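PDB 3I4G: SusD-like carbohydrate binding protein BF1063 from Bacteroides fragilis NCTC 9343, which probably binds carbohydrate at the bacterial outer membrane. Local coordinates for residues M55-L59 with S60-F64; N235-E238 with L239-S243; M361-Y365 with F366-T370. All blocks are in the same frame, centred on the assembly; numbering follows the deposited sequence. Where two conformers were deposited one is given.

How the contacts relate
From the N terminus, contact 1 comes first: residues 55-64 turn the chain from helix 50-54 into strand 63-65. Contact 2, residues 235-243, follows in the loop between helix 214-227 and strand 251-252, and contact 3, residues 361-370, leads out of strand 360-362. Each closes a tight local turn; they lie in series, none nested in or crossing another. Contacts 2 and 3 have centres about 9 Å apart and touch through Ser243 with Glu367 and Tyr236 with Lys364, which joins two turns far apart in the sequence. Contact 1 stands apart, its nearest atoms about 7 Å from contact 3 and about 9 Å from contact 2.

Contact 1 (M55-L59 with S60-F64); sequences MMEHL and SDNAF
The carbonyl oxygen of Glu57 is gripped twice by Ser60, from its hydroxyl (OG to Glu57 O, 2.8 Å) and from its backbone nitrogen (N to Glu57 O, 3.0 Å). The hydroxyl lies near the carbonyl plane, slightly tilted from it, whereas the amide nitrogen stands well above that plane, so the two donors reach different parts of the oxygen. Ser60 OG also works as an acceptor: the backbone N of Asn62 binds it at 3.1 Å, forming an ST turn. This is possible because OG sits between the backbone N and carbonyl carbon of its own residue (chi1 77°). The hydroxyl thereby links the end of the 3-10 segment 55-59 to the type I turn from Ser60 to Ala63.

The Glu57 side chain bends at chi2 (80°) and passes Asn62 obliquely. Asn62 ND2 donates to Glu57 OE2 at 2.8 Å with an N-H...O angle of 161°; OE2 lies in the plane of the Asn62 amide, while ND2 comes from above the plane of the carboxylate. OE2 also accepts from the backbone N of Met450, while Asn62 OD1 accepts from Arg445, so the buried polar pair is fixed from both ends.

On another side, the imidazole of His58 has Phe64 O over one face and Met55 O over the opposite face, both toward the rim. Its ND1 is hydrogen-bonded to Asp65, which would fix the rotation of the ring. Strand 63-65 pairs antiparallel with strand 281-283, Phe64 bonding to Asn282, while helix 454-461 lies against Glu57 and Asn62 through Arg454.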
HETATM    1  N   MSE A  55      -5.901   2.933  -0.077  1.00  8.85           N
HETATM    2  CA  MSE A  55      -6.734   3.399   1.019  1.00  9.92           C
HETATM    3  C   MSE A  55      -6.579   2.618   2.299  1.00 10.29           C
HETATM    4  O   MSE A  55      -7.110   3.081   3.318  1.00 10.43           O
HETATM    5  CB  MSE A  55      -8.190   3.465   0.588  1.00  9.95           C
HETATM    6  CG  MSE A  55      -8.406   4.479  -0.525  1.00  9.16           C
HETATM    7 SE   MSE A  55     -10.257   4.657  -1.044  0.75 10.56          SE
HETATM    8  CE  MSE A  55     -10.110   6.197  -2.098  1.00 16.28           C
HETATM    9  N   MSE A  56      -5.816   1.526   2.322  1.00 10.57           N
HETATM   10  CA  MSE A  56      -5.453   0.945   3.599  1.00  9.48           C
HETATM   11  C   MSE A  56      -4.666   1.949   4.421  1.00  9.64           C
HETATM   12  O   MSE A  56      -4.538   1.773   5.625  1.00 10.42           O
HETATM   13  CB  MSE A  56      -4.626  -0.341   3.479  1.00 14.27           C
HETATM   14  CG  MSE A  56      -5.402  -1.507   3.043  1.00 13.22           C
HETATM   15 SE   MSE A  56      -4.461  -3.172   3.413  0.75  9.15          SE
HETATM   16  CE  MSE A  56      -5.619  -3.994   4.741  1.00 10.30           C
ATOM     17  N   GLU A  57      -4.120   3.002   3.818  1.00  9.15           N
ATOM     18  CA  GLU A  57      -3.435   4.002   4.624  1.00  8.88           C
ATOM     19  C   GLU A  57      -4.399   4.643   5.625  1.00  9.71           C
ATOM     20  O   GLU A  57      -3.965   5.143   6.666  1.00  8.97           O
ATOM     21  CB  GLU A  57      -2.782   5.079   3.739  1.00 10.23           C
ATOM     22  CG  GLU A  57      -1.447   5.521   4.226  1.00 11.61           C
ATOM     23  CD  GLU A  57      -0.310   4.602   3.875  1.00 10.79           C
ATOM     24  OE1 GLU A  57      -0.507   3.425   3.545  1.00 13.20           O
ATOM     25  OE2 GLU A  57       0.815   5.040   3.999  1.00 11.86           O
ATOM     26  N   HIS A  58      -5.683   4.633   5.321  1.00  8.66           N
ATOM     27  CA  HIS A  58      -6.704   5.126   6.252  1.00  9.08           C
ATOM     28  C   HIS A  58      -6.804   4.356   7.550  1.00  6.82           C
ATOM     29  O   HIS A  58      -7.409   4.850   8.515  1.00  8.82           O
ATOM     30  CB  HIS A  58      -8.114   5.114   5.615  1.00  8.71           C
ATOM     31  CG  HIS A  58      -8.220   5.893   4.355  1.00  9.10           C
ATOM     32  ND1 HIS A  58      -9.364   5.902   3.587  1.00  9.85           N
ATOM     33  CD2 HIS A  58      -7.297   6.617   3.680  1.00 10.30           C
ATOM     34  CE1 HIS A  58      -9.154   6.660   2.519  1.00 11.84           C
ATOM     35  NE2 HIS A  58      -7.904   7.088   2.538  1.00 12.57           N
ATOM     36  N   LEU A  59      -6.234   3.153   7.578  1.00  8.94           N
ATOM     37  CA  LEU A  59      -6.230   2.306   8.749  1.00  9.67           C
ATOM     38  C   LEU A  59      -4.991   2.512   9.588  1.00  9.36           C
ATOM     39  O   LEU A  59      -4.823   1.849  10.610  1.00  9.21           O
ATOM     40  CB  LEU A  59      -6.261   0.842   8.291  1.00  8.60           C
ATOM     41  CG  LEU A  59      -7.379   0.466   7.324  1.00 11.71           C
ATOM     42  CD1 LEU A  59      -7.329  -1.058   7.025  1.00 12.73           C
ATOM     43  CD2 LEU A  59      -8.776   0.892   7.821  1.00 12.85           C
ATOM     44  N   SER A  60      -4.094   3.379   9.138  1.00  9.38           N
ATOM     45  CA  SER A  60      -2.802   3.592   9.751  1.00  8.65           C
ATOM     46  C   SER A  60      -2.697   4.978  10.375  1.00  7.54           C
ATOM     47  O   SER A  60      -3.590   5.806  10.233  1.00  9.65           O
ATOM     48  CB  SER A  60      -1.678   3.447   8.710  1.00  8.93           C
ATOM     49  OG  SER A  60      -1.559   4.571   7.879  1.00  9.00           O
ATOM     50  N   ASP A  61      -1.572   5.202  11.031  1.00  7.59           N
ATOM     51  CA  ASP A  61      -1.210   6.487  11.601  1.00  8.80           C
ATOM     52  C   ASP A  61      -0.909   7.577  10.553  1.00  8.55           C
ATOM     53  O   ASP A  61      -0.747   8.724  10.930  1.00  9.19           O
ATOM     54  CB  ASP A  61      -0.055   6.339  12.629  1.00  8.89           C
ATOM     55  CG  ASP A  61       1.154   5.595  12.113  1.00  8.41           C
ATOM     56  OD1 ASP A  61       1.062   4.862  11.092  1.00  9.57           O
ATOM     57  OD2 ASP A  61       2.207   5.673  12.772  1.00  9.71           O
ATOM     58  N   ASN A  62      -0.864   7.217   9.285  1.00  8.35           N
ATOM     59  CA  ASN A  62      -0.593   8.163   8.219  1.00  8.39           C
ATOM     60  C   ASN A  62      -1.786   8.925   7.701  1.00  8.09           C
ATOM     61  O   ASN A  62      -1.599   9.988   7.085  1.00  9.21           O
ATOM     62  CB  ASN A  62       0.040   7.447   6.998  1.00  8.11           C
ATOM     63  CG  ASN A  62       1.492   7.077   7.166  1.00  7.71           C
ATOM     64  OD1 ASN A  62       2.153   7.498   8.110  1.00  8.86           O
ATOM     65  ND2 ASN A  62       2.012   6.347   6.190  1.00  9.31           N
ATOM     66  N   ALA A  63      -3.011   8.430   7.892  1.00  7.84           N
ATOM     67  CA  ALA A  63      -4.133   9.008   7.170  1.00  7.46           C
ATOM     68  C   ALA A  63      -5.446   8.674   7.842  1.00  9.17           C
ATOM     69  O   ALA A  63      -5.489   7.972   8.847  1.00 10.52           O
ATOM     70  CB  ALA A  63      -4.119   8.547   5.712  1.00  9.16           C
ATOM     71  N   PHE A  64      -6.502   9.211   7.268  1.00  9.51           N
ATOM     72  CA  PHE A  64      -7.860   9.113   7.790  1.00  9.50           C
ATOM     73  C   PHE A  64      -8.814   8.981   6.619  1.00 10.04           C
ATOM     74  O   PHE A  64      -8.568   9.481   5.530  1.00 10.69           O
ATOM     75  CB  PHE A  64      -8.154  10.360   8.599  1.00  8.92           C
ATOM     76  CG  PHE A  64      -9.527  10.412   9.245  1.00  8.90           C
ATOM     77  CD1 PHE A  64      -9.775   9.639  10.364  1.00  9.06           C
ATOM     78  CD2 PHE A  64     -10.492  11.305   8.842  1.00  9.28           C
ATOM     79  CE1 PHE A  64     -11.021   9.689  11.027  1.00  9.94           C
ATOM     80  CE2 PHE A  64     -11.710  11.372   9.495  1.00  9.84           C
ATOM     81  CZ  PHE A  64     -11.979  10.562  10.596  1.00 10.02           C
TER

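Contact 2 (N235-E238 with L239-S243); sequences NYQE and LFYPS
Two backbone bonds, Leu239 N to Tyr236 O and Phe240 N to Gln237 O, both 3.1 Å, carry this short 3-10 turn forward. An Asx motif starts it: Asn235 OD1 accepts from the backbone N of Glu238 at 2.9 Å.

Among the rings, Phe240 turns its edge to the face of Tyr236 in a T-shaped pair, centroids 5.5 Å apart and planes at 67°. Phe240 CE2 is the atom that comes over the tyrosine, toward the rim of its ring. Tyr236 reaches this place with CG anti to the backbone N (chi1 -176°), and its hydroxyl is hydrogen-bonded to Glu447 O and to Lys364 NZ. Phe240 also meets Tyr365 edge-to-face, which extends the aromatic cluster to residues 361-370.

Leu239 CB and CG pack against the carbonyl oxygen of Tyr236. Beyond the turn, Tyr241 lies alongside Gln237, the two side chains pointing the same way, and Glu238 CG lies near Tyr241 CD2. The carbonyl oxygen of Gln237 sits 3.4 Å above the Tyr241 ring plane, over the centre of the ring.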
ATOM      1  N   ASN A 235      13.550  10.515 -10.515  1.00  8.54           N
ATOM      2  CA  ASN A 235      12.350  11.250 -10.164  1.00  9.04           C
ATOM      3  C   ASN A 235      11.351  10.442  -9.328  1.00  8.96           C
ATOM      4  O   ASN A 235      10.857   9.414  -9.780  1.00 10.10           O
ATOM      5  CB  ASN A 235      11.678  11.800 -11.431  1.00  9.09           C
ATOM      6  CG  ASN A 235      10.651  12.858 -11.093  1.00  9.98           C
ATOM      7  OD1 ASN A 235       9.556  12.584 -10.639  1.00  8.45           O
ATOM      8  ND2 ASN A 235      11.045  14.119 -11.257  1.00 16.42           N
ATOM      9  N   TYR A 236      11.063  10.923  -8.129  1.00  8.63           N
ATOM     10  CA  TYR A 236      10.155  10.250  -7.201  1.00  7.57           C
ATOM     11  C   TYR A 236       8.713  10.334  -7.676  1.00  8.15           C
ATOM     12  O   TYR A 236       8.029   9.322  -7.731  1.00  8.84           O
ATOM     13  CB  TYR A 236      10.268  10.893  -5.821  1.00  7.87           C
ATOM     14  CG  TYR A 236       9.480  10.279  -4.680  1.00  7.96           C
ATOM     15  CD1 TYR A 236      10.002   9.263  -3.937  1.00  9.29           C
ATOM     16  CD2 TYR A 236       8.259  10.820  -4.292  1.00  7.84           C
ATOM     17  CE1 TYR A 236       9.333   8.750  -2.852  1.00  8.35           C
ATOM     18  CE2 TYR A 236       7.562  10.336  -3.208  1.00  7.80           C
ATOM     19  CZ  TYR A 236       8.106   9.288  -2.490  1.00  7.82           C
ATOM     20  OH  TYR A 236       7.417   8.793  -1.394  1.00  8.67           O
ATOM     21  N   GLN A 237       8.248  11.534  -8.005  1.00  7.99           N
ATOM     22  CA  GLN A 237       6.840  11.724  -8.411  1.00  9.27           C
ATOM     23  C   GLN A 237       6.431  10.855  -9.585  1.00  8.75           C
ATOM     24  O   GLN A 237       5.316  10.313  -9.625  1.00  8.86           O
ATOM     25  CB  GLN A 237       6.555  13.187  -8.751  1.00  8.85           C
ATOM     26  CG  GLN A 237       6.649  14.132  -7.580  1.00  8.87           C
ATOM     27  CD  GLN A 237       6.271  15.518  -7.973  1.00 11.30           C
ATOM     28  OE1 GLN A 237       7.099  16.254  -8.544  1.00 11.97           O
ATOM     29  NE2 GLN A 237       5.061  15.935  -7.620  1.00 11.42           N
ATOM     30  N   GLU A 238       7.345  10.711 -10.538  1.00  7.67           N
ATOM     31  CA  GLU A 238       7.076   9.999 -11.778  1.00  8.99           C
ATOM     32  C   GLU A 238       6.944   8.511 -11.615  1.00  7.93           C
ATOM     33  O   GLU A 238       6.437   7.850 -12.516  1.00  8.60           O
ATOM     34  CB  GLU A 238       8.158  10.354 -12.848  1.00  8.46           C
ATOM     35  CG  GLU A 238       7.891  11.757 -13.413  1.00  9.88           C
ATOM     36  CD  GLU A 238       8.953  12.258 -14.365  1.00 12.41           C
ATOM     37  OE1 GLU A 238       9.927  11.556 -14.623  1.00 12.75           O
ATOM     38  OE2 GLU A 238       8.780  13.402 -14.874  1.00 18.02           O
ATOM     39  N   LEU A 239       7.331   7.974 -10.471  1.00  7.65           N
ATOM     40  CA  LEU A 239       7.054   6.571 -10.157  1.00  7.72           C
ATOM     41  C   LEU A 239       5.576   6.265 -10.110  1.00  9.68           C
ATOM     42  O   LEU A 239       5.204   5.111 -10.297  1.00  8.73           O
ATOM     43  CB  LEU A 239       7.636   6.213  -8.792  1.00  9.14           C
ATOM     44  CG  LEU A 239       9.152   6.249  -8.664  1.00  8.13           C
ATOM     45  CD1 LEU A 239       9.532   6.135  -7.185  1.00  8.36           C
ATOM     46  CD2 LEU A 239       9.800   5.158  -9.527  1.00 10.26           C
ATOM     47  N   PHE A 240       4.754   7.287  -9.888  1.00  8.12           N
ATOM     48  CA  PHE A 240       3.338   7.092  -9.592  1.00  7.93           C
ATOM     49  C   PHE A 240       2.441   7.656 -10.636  1.00  8.77           C
ATOM     50  O   PHE A 240       1.234   7.810 -10.393  1.00  8.24           O
ATOM     51  CB  PHE A 240       3.040   7.698  -8.209  1.00  8.27           C
ATOM     52  CG  PHE A 240       4.059   7.285  -7.164  1.00  7.26           C
ATOM     53  CD1 PHE A 240       4.002   6.047  -6.577  1.00  8.35           C
ATOM     54  CD2 PHE A 240       5.055   8.143  -6.769  1.00  8.19           C
ATOM     55  CE1 PHE A 240       4.922   5.651  -5.664  1.00  7.60           C
ATOM     56  CE2 PHE A 240       5.993   7.760  -5.807  1.00  8.43           C
ATOM     57  CZ  PHE A 240       5.928   6.500  -5.259  1.00  7.91           C
ATOM     58  N   TYR A 241       2.982   7.943 -11.822  1.00  8.62           N
ATOM     59  CA  TYR A 241       2.229   8.571 -12.910  1.00  8.97           C
ATOM     60  C   TYR A 241       2.056   7.610 -14.079  1.00  8.84           C
ATOM     61  O   TYR A 241       2.967   6.830 -14.356  1.00  9.05           O
ATOM     62  CB  TYR A 241       2.935   9.814 -13.432  1.00  9.65           C
ATOM     63  CG  TYR A 241       3.119  10.977 -12.516  1.00  9.65           C
ATOM     64  CD1 TYR A 241       2.381  11.171 -11.353  1.00  8.61           C
ATOM     65  CD2 TYR A 241       4.017  11.958 -12.884  1.00  9.83           C
ATOM     66  CE1 TYR A 241       2.572  12.309 -10.558  1.00  9.55           C
ATOM     67  CE2 TYR A 241       4.198  13.077 -12.140  1.00  9.56           C
ATOM     68  CZ  TYR A 241       3.462  13.251 -10.983  1.00 10.56           C
ATOM     69  OH  TYR A 241       3.661  14.414 -10.247  1.00 11.17           O
ATOM     70  N   PRO A 242       0.924   7.659 -14.768  1.00  8.56           N
ATOM     71  CA  PRO A 242       0.748   6.756 -15.895  1.00  9.87           C
ATOM     72  C   PRO A 242       1.756   6.948 -17.048  1.00 11.20           C
ATOM     73  O   PRO A 242       2.166   5.951 -17.665  1.00 11.98           O
ATOM     74  CB  PRO A 242      -0.699   7.041 -16.354  1.00 14.06           C
ATOM     75  CG  PRO A 242      -1.156   8.211 -15.691  1.00 11.18           C
ATOM     76  CD  PRO A 242      -0.298   8.414 -14.474  1.00 10.25           C
ATOM     77  N   SER A 243       2.185   8.179 -17.299  0.50 10.92           N
ATOM     78  CA  SER A 243       3.044   8.441 -18.456  0.50 12.07           C
ATOM     79  C   SER A 243       4.477   7.966 -18.281  0.50 12.80           C
ATOM     80  O   SER A 243       5.193   7.801 -19.267  0.50 15.10           O
ATOM     81  CB  SER A 243       3.074   9.944 -18.785  0.50 12.73           C
ATOM     82  OG  SER A 243       1.799  10.439 -19.178  0.50 11.92           O
TER

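Contact 3 (M361-Y365 with F366-T370); sequences MMRKY and FEEST. With EDO (1,2-ethanediol), chain C.
A type II beta turn from Arg363 to Phe366 brings the chain out of strand 360-362, closed by a weak bond from Phe366 N to Arg363 O (3.3 Å), and a type I turn from Glu367 to Thr370 follows.

A salt bridge reaches from the first residue of the type II turn to Glu368 in the second turn: Arg363 NH1 meets Glu368 OE2 at 2.9 Å, arriving on the syn side of the carboxylate, which lies at the edge of the guanidinium. The Arg363 chain runs out with CG anti to the backbone N (chi1 -167°), its CG and CD passing close to Glu368 OE2, and a bend at chi3 turns the guanidinium beyond CD. Glu368 OE1 is held separately by the backbone N of Met331, and NH1 donates to Ile329 O as well, which ties the pair to the region of strand 329-330.

Phe366 presents its ring edge to Met362 O, with CE2 3.4 Å from that oxygen. The selenomethionine side chain of Met362 crosses the phenylalanine at about a right angle, and its CE reaches Phe366 CE2 at 3.9 Å. A 1,2-ethanediol, probably from the crystallisation liquor, accepts at O2 from Glu367 N, 2.8 Å. In the second turn, Thr370 OG1 donates to Glu367 OE2 at 2.6 Å.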
HETATM    1  N   MSE A 361      -4.351  16.655   1.735  1.00  7.35           N
HETATM    2  CA  MSE A 361      -4.773  15.833   0.624  1.00  7.34           C
HETATM    3  C   MSE A 361      -3.582  15.067   0.087  1.00  8.20           C
HETATM    4  O   MSE A 361      -2.431  15.428   0.353  1.00  7.88           O
HETATM    5  CB  MSE A 361      -5.387  16.690  -0.463  1.00  7.88           C
HETATM    6  CG  MSE A 361      -6.676  17.385  -0.074  1.00  8.07           C
HETATM    7 SE   MSE A 361      -8.155  16.054   0.146  0.75 10.27          SE
HETATM    8  CE  MSE A 361      -8.463  15.726  -1.584  1.00 12.24           C
HETATM    9  N   MSE A 362      -3.851  14.013  -0.688  1.00  7.98           N
HETATM   10  CA  MSE A 362      -2.780  13.239  -1.313  1.00  8.28           C
HETATM   11  C   MSE A 362      -2.435  13.787  -2.686  1.00  8.12           C
HETATM   12  O   MSE A 362      -3.273  13.888  -3.560  1.00  8.82           O
HETATM   13  CB  MSE A 362      -3.188  11.756  -1.450  1.00  9.52           C
HETATM   14  CG  MSE A 362      -2.124  10.888  -2.110  1.00  9.27           C
HETATM   15 SE   MSE A 362      -2.638   9.005  -2.099  0.75  7.38          SE
HETATM   16  CE  MSE A 362      -3.916   9.129  -3.439  1.00 10.16           C
ATOM     17  N   ARG A 363      -1.162  14.109  -2.879  1.00  7.57           N
ATOM     18  CA  ARG A 363      -0.617  14.533  -4.186  1.00  8.56           C
ATOM     19  C   ARG A 363      -0.134  13.325  -4.994  1.00  8.19           C
ATOM     20  O   ARG A 363      -0.214  13.321  -6.231  1.00  8.63           O
ATOM     21  CB  ARG A 363       0.542  15.525  -3.994  1.00  8.20           C
ATOM     22  CG  ARG A 363       0.933  16.231  -5.276  1.00  9.34           C
ATOM     23  CD  ARG A 363       2.164  17.088  -5.161  1.00  8.14           C
ATOM     24  NE  ARG A 363       2.019  18.291  -4.342  1.00  8.90           N
ATOM     25  CZ  ARG A 363       1.590  19.466  -4.795  1.00  8.71           C
ATOM     26  NH1 ARG A 363       1.130  19.600  -6.031  1.00  8.01           N
ATOM     27  NH2 ARG A 363       1.554  20.509  -3.987  1.00  9.21           N
ATOM     28  N   LYS A 364       0.403  12.317  -4.320  1.00  8.17           N
ATOM     29  CA  LYS A 364       0.926  11.111  -4.970  1.00  6.96           C
ATOM     30  C   LYS A 364      -0.148  10.496  -5.854  1.00  9.11           C
ATOM     31  O   LYS A 364      -1.318  10.503  -5.494  1.00  8.95           O
ATOM     32  CB  LYS A 364       1.403  10.118  -3.935  1.00  8.48           C
ATOM     33  CG  LYS A 364       2.150   8.912  -4.491  1.00  8.23           C
ATOM     34  CD  LYS A 364       2.807   8.068  -3.401  1.00  8.28           C
ATOM     35  CE  LYS A 364       4.140   8.680  -2.891  1.00  9.60           C
ATOM     36  NZ  LYS A 364       4.805   7.873  -1.821  1.00  7.84           N
ATOM     37  N   TYR A 365       0.302   9.980  -7.017  1.00  8.52           N
ATOM     38  CA  TYR A 365      -0.481   9.265  -8.040  1.00  8.19           C
ATOM     39  C   TYR A 365      -1.199  10.161  -9.048  1.00  8.54           C
ATOM     40  O   TYR A 365      -1.802   9.648  -9.982  1.00 10.15           O
ATOM     41  CB  TYR A 365      -1.495   8.303  -7.397  1.00  8.71           C
ATOM     42  CG  TYR A 365      -0.927   7.234  -6.518  1.00  7.78           C
ATOM     43  CD1 TYR A 365      -0.206   6.160  -7.037  1.00  7.38           C
ATOM     44  CD2 TYR A 365      -1.125   7.270  -5.140  1.00  8.62           C
ATOM     45  CE1 TYR A 365       0.323   5.181  -6.217  1.00  8.79           C
ATOM     46  CE2 TYR A 365      -0.577   6.306  -4.318  1.00  8.91           C
ATOM     47  CZ  TYR A 365       0.123   5.252  -4.851  1.00  8.34           C
ATOM     48  OH  TYR A 365       0.602   4.286  -4.032  1.00  9.02           O
ATOM     49  N   PHE A 366      -1.095  11.477  -8.884  1.00  9.25           N
ATOM     50  CA  PHE A 366      -1.787  12.431  -9.780  1.00  8.67           C
ATOM     51  C   PHE A 366      -0.816  13.200 -10.646  1.00 11.34           C
ATOM     52  O   PHE A 366      -0.074  14.036 -10.164  1.00  9.94           O
ATOM     53  CB  PHE A 366      -2.698  13.367  -8.961  1.00  9.82           C
ATOM     54  CG  PHE A 366      -3.723  12.615  -8.135  1.00 10.06           C
ATOM     55  CD1 PHE A 366      -4.637  11.751  -8.738  1.00 13.35           C
ATOM     56  CD2 PHE A 366      -3.762  12.719  -6.786  1.00 10.66           C
ATOM     57  CE1 PHE A 366      -5.530  11.023  -7.986  1.00 14.37           C
ATOM     58  CE2 PHE A 366      -4.669  11.984  -6.039  1.00 13.76           C
ATOM     59  CZ  PHE A 366      -5.556  11.149  -6.630  1.00 13.90           C
ATOM     60  N   GLU A 367      -0.814  12.856 -11.939  1.00 10.00           N
ATOM     61  CA  GLU A 367       0.050  13.486 -12.943  1.00 11.76           C
ATOM     62  C   GLU A 367      -0.573  14.815 -13.302  1.00 14.21           C
ATOM     63  O   GLU A 367      -1.316  14.908 -14.288  1.00 16.39           O
ATOM     64  CB  GLU A 367       0.193  12.519 -14.125  1.00 11.74           C
ATOM     65  CG  GLU A 367       1.129  12.987 -15.230  1.00 14.07           C
ATOM     66  CD  GLU A 367       1.266  11.965 -16.360  1.00 19.21           C
ATOM     67  OE1 GLU A 367       1.246  10.744 -16.148  1.00 14.06           O
ATOM     68  OE2 GLU A 367       1.414  12.399 -17.516  1.00 22.59           O
ATOM     69  N   GLU A 368      -0.178  15.868 -12.590  1.00 10.78           N
ATOM     70  CA  GLU A 368      -0.876  17.151 -12.600  1.00 11.43           C
ATOM     71  C   GLU A 368      -0.840  17.920 -13.896  1.00 15.03           C
ATOM     72  O   GLU A 368      -1.757  18.669 -14.152  1.00 18.09           O
ATOM     73  CB  GLU A 368      -0.304  18.066 -11.502  1.00 13.80           C
ATOM     74  CG  GLU A 368      -0.484  17.499 -10.103  1.00 11.05           C
ATOM     75  CD  GLU A 368       0.268  18.335  -9.091  1.00 11.28           C
ATOM     76  OE1 GLU A 368       0.021  19.542  -9.024  1.00 10.03           O
ATOM     77  OE2 GLU A 368       1.108  17.762  -8.326  1.00 10.24           O
ATOM     78  N   SER A 369       0.177  17.764 -14.716  0.70 15.43           N
ATOM     79  CA  SER A 369       0.222  18.548 -15.950  0.70 18.00           C
ATOM     80  C   SER A 369      -0.563  17.918 -17.092  0.70 15.50           C
ATOM     81  O   SER A 369      -0.824  18.590 -18.091  0.70 17.29           O
ATOM     82  CB  SER A 369       1.665  18.761 -16.375  0.70 21.40           C
ATOM     83  OG  SER A 369       2.300  17.525 -16.628  0.70 28.10           O
ATOM     84  N   THR A 370      -0.998  16.670 -16.925  1.00 12.90           N
ATOM     85  CA  THR A 370      -1.689  15.962 -18.006  1.00 13.70           C
ATOM     86  C   THR A 370      -3.198  15.932 -17.749  1.00 13.75           C
ATOM     87  O   THR A 370      -3.631  15.486 -16.684  1.00 14.46           O
ATOM     88  CB  THR A 370      -1.134  14.549 -18.115  1.00 13.29           C
ATOM     89  OG1 THR A 370       0.282  14.608 -18.290  1.00 17.58           O
ATOM     90  CG2 THR A 370      -1.726  13.830 -19.298  1.00 16.38           C
TER
HETATM   91  C1  EDO C   2      -4.819   9.914 -12.845  1.00 20.03           C
HETATM   92  O1  EDO C   2      -4.935   8.554 -12.369  1.00 19.09           O
HETATM   93  C2  EDO C   2      -3.328  10.128 -13.071  1.00 18.13           C
HETATM   94  O2  EDO C   2      -3.058  11.512 -12.987  1.00 19.77           O